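Local coordinates for protein alpha-1,2-mannosidase (Bacteroides thetaiotaomicron, PDB 2WW2) that hydrolyses alpha-mannosidic linkages with inversion of configuration, as a calcium-dependent glycoside hydrolase of family 92 from a human gut symbiont, at residues Val8-Pro13 against Thr286-Leu291; Arg293-Pro298 against Pro340-Leu345; Phe297-Tyr302 against Tyr326-Phe331. All coordinates share one frame; numbering follows the deposited sequence.

In the fold
Interactions 1, 2 and 3 follow one length of chain: helix 281-294 contributes to interactions 1 and 2, and its continuation through Phe297 and Pro298 into strand 299-304 is shared by interactions 2 and 3. The centres of interactions 1 and 2 lie about 14 Å apart, and the two touch where Leu291 CD1 meets Leu341 CD2 at 3.7 Å. Interactions 2 and 3 are about 11 Å apart between centres, interactions 1 and 3 about 21 Å, with nearest atoms about 8 Å apart. A glycerol, probably from the crystallisation liquor, lies about 3 Å from the Phe297 side chain; such molecules often mark pockets.

Interaction 1 (Val8-Pro13 against Thr286-Leu291); sequences VDYVNP and TFYSCL
The loop Val8-Pro13, from the N-terminal part of the chain, lies along helix 281-294, and Asn12 and Ser289 supply the polar link between them. Asn12 N donates to Ser289 OG over 2.8 Å with an N-H...O angle of 169°, a nearly straight bond. The serine hydroxyl is also bonded to Arg285 O, one turn back in its helix, so OG has two partners, one in the loop and one in its own helix. Its chi1 of -62° sets OG beside the serine's own backbone N, the rotamer that permits this bond to the preceding turn.

Beside this bond the contact is apolar. Tyr10 and Tyr288 lie side by side and point the same way, with Tyr10 CB at 3.9 Å from Tyr288 CB. The rings approach obliquely, Tyr10 CD2 lying 4.0 Å from Tyr288 CD2. Val11 comes in at the backbone, its CG2 at 3.5 Å from Tyr288 O.

The contact joins the two sequence regions of a family 92 enzyme, the N-terminal one and the catalytic one, through a loop and a helix 273 residues apart. Within the helix, Phe287 CD2 sits 3.6 Å above the centre of the Tyr288 ring. The ring of Phe7 stacks with that of Tyr288, and Tyr288 OH bonds to Val274 O and Ala276 N, which fixes the far end of the side chain. The end of Asn12 turns away from the helix: ND2 bonds to Ser617 O and OD1 to Leu14 N, while a bound methylpentanediol, probably from the crystallisation liquor, lies about 3 Å from this side chain.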
loop_
_atom_site.group_PDB
_atom_site.type_symbol
_atom_site.label_atom_id
_atom_site.label_comp_id
_atom_site.label_asym_id
_atom_site.label_seq_id
_atom_site.Cartn_x
_atom_site.Cartn_y
_atom_site.Cartn_z
ATOM N N VAL A 8 -2.199 -37.401 18.572
ATOM C CA VAL A 8 -2.754 -37.419 17.196
ATOM C C VAL A 8 -4.159 -36.810 17.172
ATOM O O VAL A 8 -4.596 -36.315 16.142
ATOM C CB VAL A 8 -2.746 -38.846 16.564
ATOM C CG1 VAL A 8 -3.850 -39.699 17.191
ATOM C CG2 VAL A 8 -2.924 -38.778 15.046
ATOM N N ASP A 9 -4.854 -36.821 18.312
ATOM C CA ASP A 9 -6.197 -36.213 18.412
ATOM C C ASP A 9 -6.162 -34.693 18.203
ATOM O O ASP A 9 -7.186 -34.075 17.895
ATOM C CB ASP A 9 -6.860 -36.518 19.773
ATOM C CG ASP A 9 -7.149 -37.998 19.964
ATOM O OD1 ASP A 9 -7.450 -38.663 18.957
ATOM O OD2 ASP A 9 -7.088 -38.494 21.113
ATOM N N TYR A 10 -4.995 -34.089 18.377
ATOM C CA TYR A 10 -4.854 -32.654 18.154
ATOM C C TYR A 10 -4.646 -32.302 16.670
ATOM O O TYR A 10 -4.740 -31.134 16.280
ATOM C CB TYR A 10 -3.692 -32.105 18.982
ATOM C CG TYR A 10 -3.984 -32.107 20.466
ATOM C CD1 TYR A 10 -5.010 -31.302 20.994
ATOM C CD2 TYR A 10 -3.246 -32.888 21.332
ATOM C CE1 TYR A 10 -5.286 -31.285 22.366
ATOM C CE2 TYR A 10 -3.532 -32.892 22.723
ATOM C CZ TYR A 10 -4.550 -32.081 23.208
ATOM O OH TYR A 10 -4.840 -32.063 24.550
ATOM N N VAL A 11 -4.379 -33.304 15.836
ATOM C CA VAL A 11 -3.975 -33.024 14.456
ATOM C C VAL A 11 -5.171 -32.692 13.566
ATOM O O VAL A 11 -6.114 -33.474 13.489
ATOM C CB VAL A 11 -3.195 -34.199 13.825
ATOM C CG1 VAL A 11 -2.907 -33.937 12.325
ATOM C CG2 VAL A 11 -1.894 -34.433 14.592
ATOM N N ASN A 12 -5.098 -31.558 12.864
ATOM C CA ASN A 12 -6.090 -31.219 11.847
ATOM C C ASN A 12 -5.413 -31.192 10.491
ATOM O O ASN A 12 -4.708 -30.233 10.186
ATOM C CB ASN A 12 -6.701 -29.839 12.124
ATOM C CG ASN A 12 -7.708 -29.437 11.055
ATOM O OD1 ASN A 12 -8.145 -30.277 10.256
ATOM N ND2 ASN A 12 -8.088 -28.177 11.042
ATOM N N PRO A 13 -5.607 -32.246 9.676
ATOM C CA PRO A 13 -4.969 -32.325 8.353
ATOM C C PRO A 13 -5.519 -31.261 7.407
ATOM O O PRO A 13 -4.953 -31.026 6.344
ATOM C CB PRO A 13 -5.353 -33.717 7.852
ATOM C CG PRO A 13 -5.702 -34.513 9.109
ATOM C CD PRO A 13 -6.385 -33.454 9.981
ATOM N N THR A 286 -2.442 -26.525 17.004
ATOM C CA THR A 286 -1.560 -25.879 16.022
ATOM C C THR A 286 -0.234 -26.611 15.991
ATOM O O THR A 286 0.252 -26.993 14.932
ATOM C CB THR A 286 -1.361 -24.390 16.356
ATOM O OG1 THR A 286 -2.648 -23.760 16.450
ATOM C CG2 THR A 286 -0.557 -23.689 15.239
ATOM N N PHE A 287 0.332 -26.831 17.174
ATOM C CA PHE A 287 1.628 -27.497 17.310
ATOM C C PHE A 287 1.648 -28.904 16.694
ATOM O O PHE A 287 2.534 -29.231 15.901
ATOM C CB PHE A 287 2.003 -27.579 18.798
ATOM C CG PHE A 287 3.360 -28.186 19.056
ATOM C CD1 PHE A 287 4.528 -27.447 18.823
ATOM C CD2 PHE A 287 3.475 -29.486 19.532
ATOM C CE1 PHE A 287 5.775 -28.005 19.063
ATOM C CE2 PHE A 287 4.717 -30.052 19.778
ATOM C CZ PHE A 287 5.874 -29.314 19.541
ATOM N N TYR A 288 0.694 -29.752 17.077
ATOM C CA TYR A 288 0.714 -31.124 16.578
ATOM C C TYR A 288 0.304 -31.230 15.120
ATOM O O TYR A 288 0.773 -32.107 14.422
ATOM C CB TYR A 288 -0.094 -32.062 17.505
ATOM C CG TYR A 288 0.719 -32.302 18.761
ATOM C CD1 TYR A 288 1.911 -33.027 18.691
ATOM C CD2 TYR A 288 0.345 -31.749 19.988
ATOM C CE1 TYR A 288 2.706 -33.231 19.816
ATOM C CE2 TYR A 288 1.139 -31.936 21.119
ATOM C CZ TYR A 288 2.319 -32.685 21.017
ATOM O OH TYR A 288 3.127 -32.887 22.123
ATOM N N SER A 289 -0.560 -30.337 14.660
ATOM C CA SER A 289 -0.853 -30.271 13.216
ATOM C C SER A 289 0.393 -29.915 12.415
ATOM O O SER A 289 0.683 -30.557 11.403
ATOM C CB SER A 289 -1.965 -29.266 12.943
ATOM O OG SER A 289 -3.185 -29.663 13.582
ATOM N N CYS A 290 1.136 -28.902 12.865
ATOM C CA CYS A 290 2.398 -28.554 12.192
ATOM C C CYS A 290 3.380 -29.710 12.248
ATOM O O CYS A 290 4.099 -29.963 11.273
ATOM C CB CYS A 290 3.029 -27.289 12.814
ATOM S SG CYS A 290 2.110 -25.782 12.465
ATOM N N LEU A 291 3.428 -30.419 13.382
ATOM C CA LEU A 291 4.367 -31.530 13.498
ATOM C C LEU A 291 3.953 -32.656 12.537
ATOM O O LEU A 291 4.791 -33.232 11.834
ATOM C CB LEU A 291 4.470 -32.040 14.956
ATOM C CG LEU A 291 5.476 -33.171 15.265
ATOM C CD1 LEU A 291 6.920 -32.814 14.778
ATOM C CD2 LEU A 291 5.468 -33.545 16.742
#

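Interaction 2 (Arg293-Pro298 against Pro340-Leu345); sequences RTLLFP and PLFTLL
Thr294 OG1 is gripped by two groups, Cys290 O in the preceding turn of its own helix and Ser632 OG of helix 632-640, and this fixes the rotation of the side chain. With chi1 at -59°, CG2 stands opposite the backbone N, and this methyl reaches Leu341 CD2 at 3.8 Å, the two side chains crossing at about a right angle.

Most of the remaining contact is made by the ring of Phe342, which enters edge-on. Its outermost atom, Phe342 CZ, lies 3.3 Å from Thr294 O. The same CZ is 3.4 Å from Phe297 O, which sits in the ring plane. Two carbonyl oxygens therefore meet the weakly positive rim of the ring, an arrangement that is probably mildly favourable electrostatically.

Carbon atoms fill in beside the oxygens. Leu295 CD2 approaches Phe342 CE1 at 4.0 Å, and on the other side of CZ the Pro298 ring carbon CD is 3.9 Å from Phe342 CE2. Pro298 follows a cis peptide bond, and its ring runs past the phenylalanine in the opposite direction. Trp36 and His339 each pair edge-to-face with the Phe342 ring, and Ser350 of helix 347-364 touches the side chain.

Leu295 is the first residue to leave helical angles after helix 281-294, so the ring meets the chain just where that helix gives way to the run leading into strand 299-304. The contact thus packs a helix C-terminus against helix 338-345 in the interior of the catalytic region, which belongs to the six-hairpin clan and, as in other family 92 enzymes, is probably built round an (alpha/alpha)6 barrel.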
loop_
_atom_site.group_PDB
_atom_site.type_symbol
_atom_site.label_atom_id
_atom_site.label_comp_id
_atom_site.label_asym_id
_atom_site.label_seq_id
_atom_site.Cartn_x
_atom_site.Cartn_y
_atom_site.Cartn_z
ATOM N N ARG A 293 2.420 -32.369 9.739
ATOM C CA ARG A 293 2.750 -31.924 8.390
ATOM C C ARG A 293 4.240 -32.127 8.158
ATOM O O ARG A 293 4.678 -32.485 7.068
ATOM C CB ARG A 293 2.340 -30.447 8.196
ATOM C CG ARG A 293 2.345 -29.958 6.750
ATOM C CD ARG A 293 1.874 -28.492 6.605
ATOM N NE ARG A 293 1.958 -28.033 5.216
ATOM C CZ ARG A 293 0.930 -27.556 4.511
ATOM N NH1 ARG A 293 1.113 -27.165 3.257
ATOM N NH2 ARG A 293 -0.280 -27.450 5.062
ATOM N N THR A 294 5.030 -31.928 9.208
ATOM C CA THR A 294 6.471 -32.022 9.077
ATOM C C THR A 294 6.972 -33.468 8.921
ATOM O O THR A 294 8.038 -33.705 8.340
ATOM C CB THR A 294 7.157 -31.374 10.299
ATOM O OG1 THR A 294 6.756 -29.995 10.397
ATOM C CG2 THR A 294 8.650 -31.478 10.182
ATOM N N LEU A 295 6.218 -34.442 9.424
ATOM C CA LEU A 295 6.644 -35.843 9.338
ATOM C C LEU A 295 6.186 -36.596 8.066
ATOM O O LEU A 295 6.343 -37.813 7.975
ATOM C CB LEU A 295 6.148 -36.628 10.557
ATOM C CG LEU A 295 6.531 -36.074 11.941
ATOM C CD1 LEU A 295 6.193 -37.112 13.001
ATOM C CD2 LEU A 295 8.024 -35.693 12.002
ATOM N N LEU A 296 5.581 -35.886 7.129
ATOM C CA LEU A 296 5.110 -36.506 5.887
ATOM C C LEU A 296 6.202 -36.676 4.829
ATOM O O LEU A 296 6.292 -37.736 4.199
ATOM C CB LEU A 296 3.943 -35.708 5.304
ATOM C CG LEU A 296 2.646 -35.715 6.129
ATOM C CD1 LEU A 296 1.625 -34.738 5.515
ATOM C CD2 LEU A 296 2.059 -37.128 6.281
ATOM N N PHE A 297 7.017 -35.639 4.615
ATOM C CA PHE A 297 8.009 -35.629 3.510
ATOM C C PHE A 297 9.415 -35.443 4.078
ATOM O O PHE A 297 9.571 -34.899 5.165
ATOM C CB PHE A 297 7.751 -34.452 2.549
ATOM C CG PHE A 297 6.381 -34.448 1.915
ATOM C CD1 PHE A 297 6.186 -35.035 0.665
ATOM C CD2 PHE A 297 5.313 -33.826 2.539
ATOM C CE1 PHE A 297 4.938 -35.016 0.047
ATOM C CE2 PHE A 297 4.040 -33.802 1.939
ATOM C CZ PHE A 297 3.854 -34.401 0.694
ATOM N N PRO A 298 10.451 -35.907 3.359
ATOM C CA PRO A 298 10.312 -36.671 2.120
ATOM C C PRO A 298 9.766 -38.060 2.416
ATOM O O PRO A 298 9.926 -38.581 3.535
ATOM C CB PRO A 298 11.758 -36.760 1.603
ATOM C CG PRO A 298 12.595 -36.787 2.887
ATOM C CD PRO A 298 11.862 -35.765 3.779
ATOM N N PRO A 340 16.617 -30.333 9.856
ATOM C CA PRO A 340 17.188 -30.174 11.197
ATOM C C PRO A 340 16.304 -30.759 12.289
ATOM O O PRO A 340 16.823 -31.330 13.251
ATOM C CB PRO A 340 17.313 -28.667 11.347
ATOM C CG PRO A 340 17.641 -28.209 9.884
ATOM C CD PRO A 340 16.740 -29.107 9.040
ATOM N N LEU A 341 14.981 -30.621 12.169
ATOM C CA LEU A 341 14.118 -31.273 13.152
ATOM C C LEU A 341 14.359 -32.790 13.135
ATOM O O LEU A 341 14.423 -33.423 14.196
ATOM C CB LEU A 341 12.624 -30.954 12.910
ATOM C CG LEU A 341 11.684 -31.420 14.036
ATOM C CD1 LEU A 341 11.903 -30.612 15.309
ATOM C CD2 LEU A 341 10.166 -31.375 13.642
ATOM N N PHE A 342 14.477 -33.388 11.947
ATOM C CA PHE A 342 14.772 -34.820 11.881
ATOM C C PHE A 342 16.098 -35.144 12.582
ATOM O O PHE A 342 16.176 -36.098 13.355
ATOM C CB PHE A 342 14.808 -35.369 10.423
ATOM C CG PHE A 342 13.527 -35.166 9.643
ATOM C CD1 PHE A 342 12.285 -35.076 10.292
ATOM C CD2 PHE A 342 13.560 -35.079 8.251
ATOM C CE1 PHE A 342 11.099 -34.889 9.549
ATOM C CE2 PHE A 342 12.386 -34.878 7.511
ATOM C CZ PHE A 342 11.151 -34.782 8.166
ATOM N N THR A 343 17.141 -34.361 12.335
ATOM C CA THR A 343 18.440 -34.698 12.936
ATOM C C THR A 343 18.347 -34.727 14.448
ATOM O O THR A 343 19.141 -35.401 15.097
ATOM C CB THR A 343 19.581 -33.699 12.543
ATOM O OG1 THR A 343 19.269 -32.401 13.053
ATOM C CG2 THR A 343 19.759 -33.633 11.015
ATOM N N LEU A 344 17.393 -33.988 15.016
ATOM C CA LEU A 344 17.280 -33.885 16.472
ATOM C C LEU A 344 16.357 -34.968 17.035
ATOM O O LEU A 344 16.750 -35.751 17.902
ATOM C CB LEU A 344 16.739 -32.496 16.866
ATOM C CG LEU A 344 16.535 -32.218 18.367
ATOM C CD1 LEU A 344 17.831 -32.476 19.139
ATOM C CD2 LEU A 344 16.022 -30.779 18.598
ATOM N N LEU A 345 15.124 -34.988 16.535
ATOM C CA LEU A 345 14.084 -35.844 17.102
ATOM C C LEU A 345 13.857 -37.174 16.358
ATOM O O LEU A 345 13.321 -38.122 16.940
ATOM C CB LEU A 345 12.775 -35.076 17.170
ATOM C CG LEU A 345 12.649 -34.030 18.286
ATOM C CD1 LEU A 345 11.389 -33.241 18.056
ATOM C CD2 LEU A 345 12.583 -34.692 19.655
#

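Interaction 3 (Phe297-Tyr302 against Tyr326-Phe331); sequences FPREFY and YTDNGF
Arg299 and Asp328 form the salt bridge of this strand pair: Arg299 NE donates to Asp328 OD2 over 2.6 Å at an angle of 155°. The oxygen lies in the guanidinium plane but is approached on its anti side, and the two flat groups stand 77° apart. A chi1 of 73° places Arg299 CG between its backbone N and carbonyl carbon, and a bend at chi3 then brings NE back to the carboxylate.

The backbones pair through Arg299 N to Thr327 O and Thr327 N to Arg299 O, each 3.0 Å. On the face shared by Arg299 and Thr327, Thr327 CG2 lies 3.5 Å from Phe301 CD1.

Tyr326 packs against residues of the other strand. Glu300 CA sits over its ring face, 4.1 Å from the centroid, and Tyr302 turns its edge toward the ring in an offset edge-to-face pair with centroids 5.9 Å apart. Water 2 joins Glu300 OE2 to Tyr326 OH, at 2.6 Å from each.

Farther out, Tyr77 OH also bonds to Asp328 OD2, Ser372 OG holds OD1, and Phe40 makes a cation-pi contact with Arg299. A methionine in place of Arg299 would probably leave the Asp328 carboxylate without its charged mate on this strand and Phe40 without its cation. From helix 347-364, Arg352 NE bonds to Tyr326 OH, and Val353 and Ser356 touch the tyrosine side chain.

Asp328 O and Gly330 N both bind a glycerol, probably from the crystallisation liquor. Strand 326-330 also bulges against strand 370-371, where Asp328 and Asn329 both face Ala371 in a G1 beta bulge. With strand 299-304 its pairing is antiparallel, Arg299-Thr327 being the hydrogen-bonded and Glu300-Tyr326 the non-hydrogen-bonded pair.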
loop_
_atom_site.group_PDB
_atom_site.type_symbol
_atom_site.label_atom_id
_atom_site.label_comp_id
_atom_site.label_asym_id
_atom_site.label_seq_id
_atom_site.Cartn_x
_atom_site.Cartn_y
_atom_site.Cartn_z
ATOM N N PHE A 297 7.017 -35.639 4.615
ATOM C CA PHE A 297 8.009 -35.629 3.510
ATOM C C PHE A 297 9.415 -35.443 4.078
ATOM O O PHE A 297 9.571 -34.899 5.165
ATOM C CB PHE A 297 7.751 -34.452 2.549
ATOM C CG PHE A 297 6.381 -34.448 1.915
ATOM C CD1 PHE A 297 6.186 -35.035 0.665
ATOM C CD2 PHE A 297 5.313 -33.826 2.539
ATOM C CE1 PHE A 297 4.938 -35.016 0.047
ATOM C CE2 PHE A 297 4.040 -33.802 1.939
ATOM C CZ PHE A 297 3.854 -34.401 0.694
ATOM N N PRO A 298 10.451 -35.907 3.359
ATOM C CA PRO A 298 10.312 -36.671 2.120
ATOM C C PRO A 298 9.766 -38.060 2.416
ATOM O O PRO A 298 9.926 -38.581 3.535
ATOM C CB PRO A 298 11.758 -36.760 1.603
ATOM C CG PRO A 298 12.595 -36.787 2.887
ATOM C CD PRO A 298 11.862 -35.765 3.779
ATOM N N ARG A 299 9.146 -38.687 1.425
ATOM C CA ARG A 299 8.610 -40.030 1.628
ATOM C C ARG A 299 9.681 -41.100 1.437
ATOM O O ARG A 299 10.617 -40.951 0.616
ATOM C CB ARG A 299 7.436 -40.313 0.680
ATOM C CG ARG A 299 7.870 -40.535 -0.794
ATOM C CD ARG A 299 6.639 -40.825 -1.685
ATOM N NE ARG A 299 5.793 -39.632 -1.763
ATOM C CZ ARG A 299 4.730 -39.404 -0.996
ATOM N NH1 ARG A 299 4.315 -40.305 -0.100
ATOM N NH2 ARG A 299 4.060 -38.272 -1.140
ATOM N N GLU A 300 9.555 -42.175 2.214
ATOM C CA GLU A 300 10.321 -43.403 1.967
ATOM C C GLU A 300 9.930 -43.883 0.569
ATOM O O GLU A 300 8.756 -43.852 0.212
ATOM C CB GLU A 300 9.966 -44.471 3.012
ATOM C CG GLU A 300 10.263 -44.018 4.451
ATOM C CD GLU A 300 9.575 -44.853 5.528
ATOM O OE1 GLU A 300 8.807 -45.788 5.196
ATOM O OE2 GLU A 300 9.789 -44.539 6.719
ATOM N N PHE A 301 10.914 -44.298 -0.228
ATOM C CA PHE A 301 10.645 -44.800 -1.571
ATOM C C PHE A 301 11.175 -46.238 -1.717
ATOM O O PHE A 301 11.348 -46.762 -2.831
ATOM C CB PHE A 301 11.295 -43.869 -2.597
ATOM C CG PHE A 301 10.618 -43.880 -3.937
ATOM C CD1 PHE A 301 9.361 -43.311 -4.094
ATOM C CD2 PHE A 301 11.246 -44.439 -5.047
ATOM C CE1 PHE A 301 8.728 -43.319 -5.349
ATOM C CE2 PHE A 301 10.625 -44.427 -6.299
ATOM C CZ PHE A 301 9.350 -43.871 -6.435
ATOM N N TYR A 302 11.437 -46.871 -0.577
ATOM C CA TYR A 302 11.901 -48.247 -0.554
ATOM C C TYR A 302 10.804 -49.172 -0.038
ATOM O O TYR A 302 9.774 -48.722 0.534
ATOM C CB TYR A 302 13.168 -48.394 0.304
ATOM C CG TYR A 302 13.040 -47.881 1.729
ATOM C CD1 TYR A 302 12.662 -48.729 2.769
ATOM C CD2 TYR A 302 13.299 -46.553 2.027
ATOM C CE1 TYR A 302 12.541 -48.259 4.071
ATOM C CE2 TYR A 302 13.184 -46.071 3.326
ATOM C CZ TYR A 302 12.812 -46.927 4.335
ATOM O OH TYR A 302 12.713 -46.439 5.609
ATOM N N TYR A 326 14.665 -42.016 -0.803
ATOM C CA TYR A 326 13.550 -41.124 -0.427
ATOM C C TYR A 326 13.290 -40.212 -1.596
ATOM O O TYR A 326 14.163 -40.016 -2.442
ATOM C CB TYR A 326 13.929 -40.215 0.767
ATOM C CG TYR A 326 13.841 -40.902 2.101
ATOM C CD1 TYR A 326 12.798 -40.601 2.990
ATOM C CD2 TYR A 326 14.777 -41.874 2.469
ATOM C CE1 TYR A 326 12.708 -41.257 4.218
ATOM C CE2 TYR A 326 14.693 -42.529 3.696
ATOM C CZ TYR A 326 13.663 -42.203 4.570
ATOM O OH TYR A 326 13.582 -42.866 5.779
ATOM N N THR A 327 12.136 -39.566 -1.602
ATOM C CA THR A 327 11.904 -38.563 -2.620
ATOM C C THR A 327 10.787 -37.607 -2.217
ATOM O O THR A 327 10.328 -37.644 -1.079
ATOM C CB THR A 327 11.578 -39.212 -3.976
ATOM O OG1 THR A 327 11.571 -38.184 -4.968
ATOM C CG2 THR A 327 10.194 -39.896 -3.929
ATOM N N ASP A 328 10.380 -36.753 -3.158
ATOM C CA ASP A 328 9.368 -35.732 -2.931
ATOM C C ASP A 328 9.798 -34.696 -1.917
ATOM O O ASP A 328 9.274 -34.622 -0.803
ATOM C CB ASP A 328 8.035 -36.378 -2.579
ATOM C CG ASP A 328 7.443 -37.087 -3.777
ATOM O OD1 ASP A 328 7.476 -36.477 -4.874
ATOM O OD2 ASP A 328 6.997 -38.241 -3.632
ATOM N N ASN A 329 10.782 -33.892 -2.314
ATOM C CA ASN A 329 11.318 -32.893 -1.420
ATOM C C ASN A 329 11.991 -31.823 -2.234
ATOM O O ASN A 329 12.704 -32.157 -3.165
ATOM C CB ASN A 329 12.404 -33.531 -0.529
ATOM C CG ASN A 329 12.229 -33.159 0.894
ATOM O OD1 ASN A 329 13.182 -32.804 1.593
ATOM N ND2 ASN A 329 10.974 -33.233 1.354
ATOM N N GLY A 330 11.761 -30.559 -1.872
ATOM C CA GLY A 330 12.595 -29.452 -2.336
ATOM C C GLY A 330 13.522 -28.998 -1.214
ATOM O O GLY A 330 13.105 -28.288 -0.292
ATOM N N PHE A 331 14.780 -29.397 -1.297
ATOM C CA PHE A 331 15.727 -29.076 -0.247
ATOM C C PHE A 331 15.853 -27.568 -0.026
ATOM O O PHE A 331 16.148 -27.147 1.077
ATOM C CB PHE A 331 17.098 -29.673 -0.539
ATOM C CG PHE A 331 17.131 -31.183 -0.532
ATOM C CD1 PHE A 331 16.212 -31.923 0.216
ATOM C CD2 PHE A 331 18.127 -31.862 -1.236
ATOM C CE1 PHE A 331 16.259 -33.306 0.224
ATOM C CE2 PHE A 331 18.193 -33.280 -1.218
ATOM C CZ PHE A 331 17.259 -33.988 -0.496
HETATM O O HOH W 1 10.304 -32.467 3.958
HETATM O O HOH W 2 11.476 -42.670 7.283
#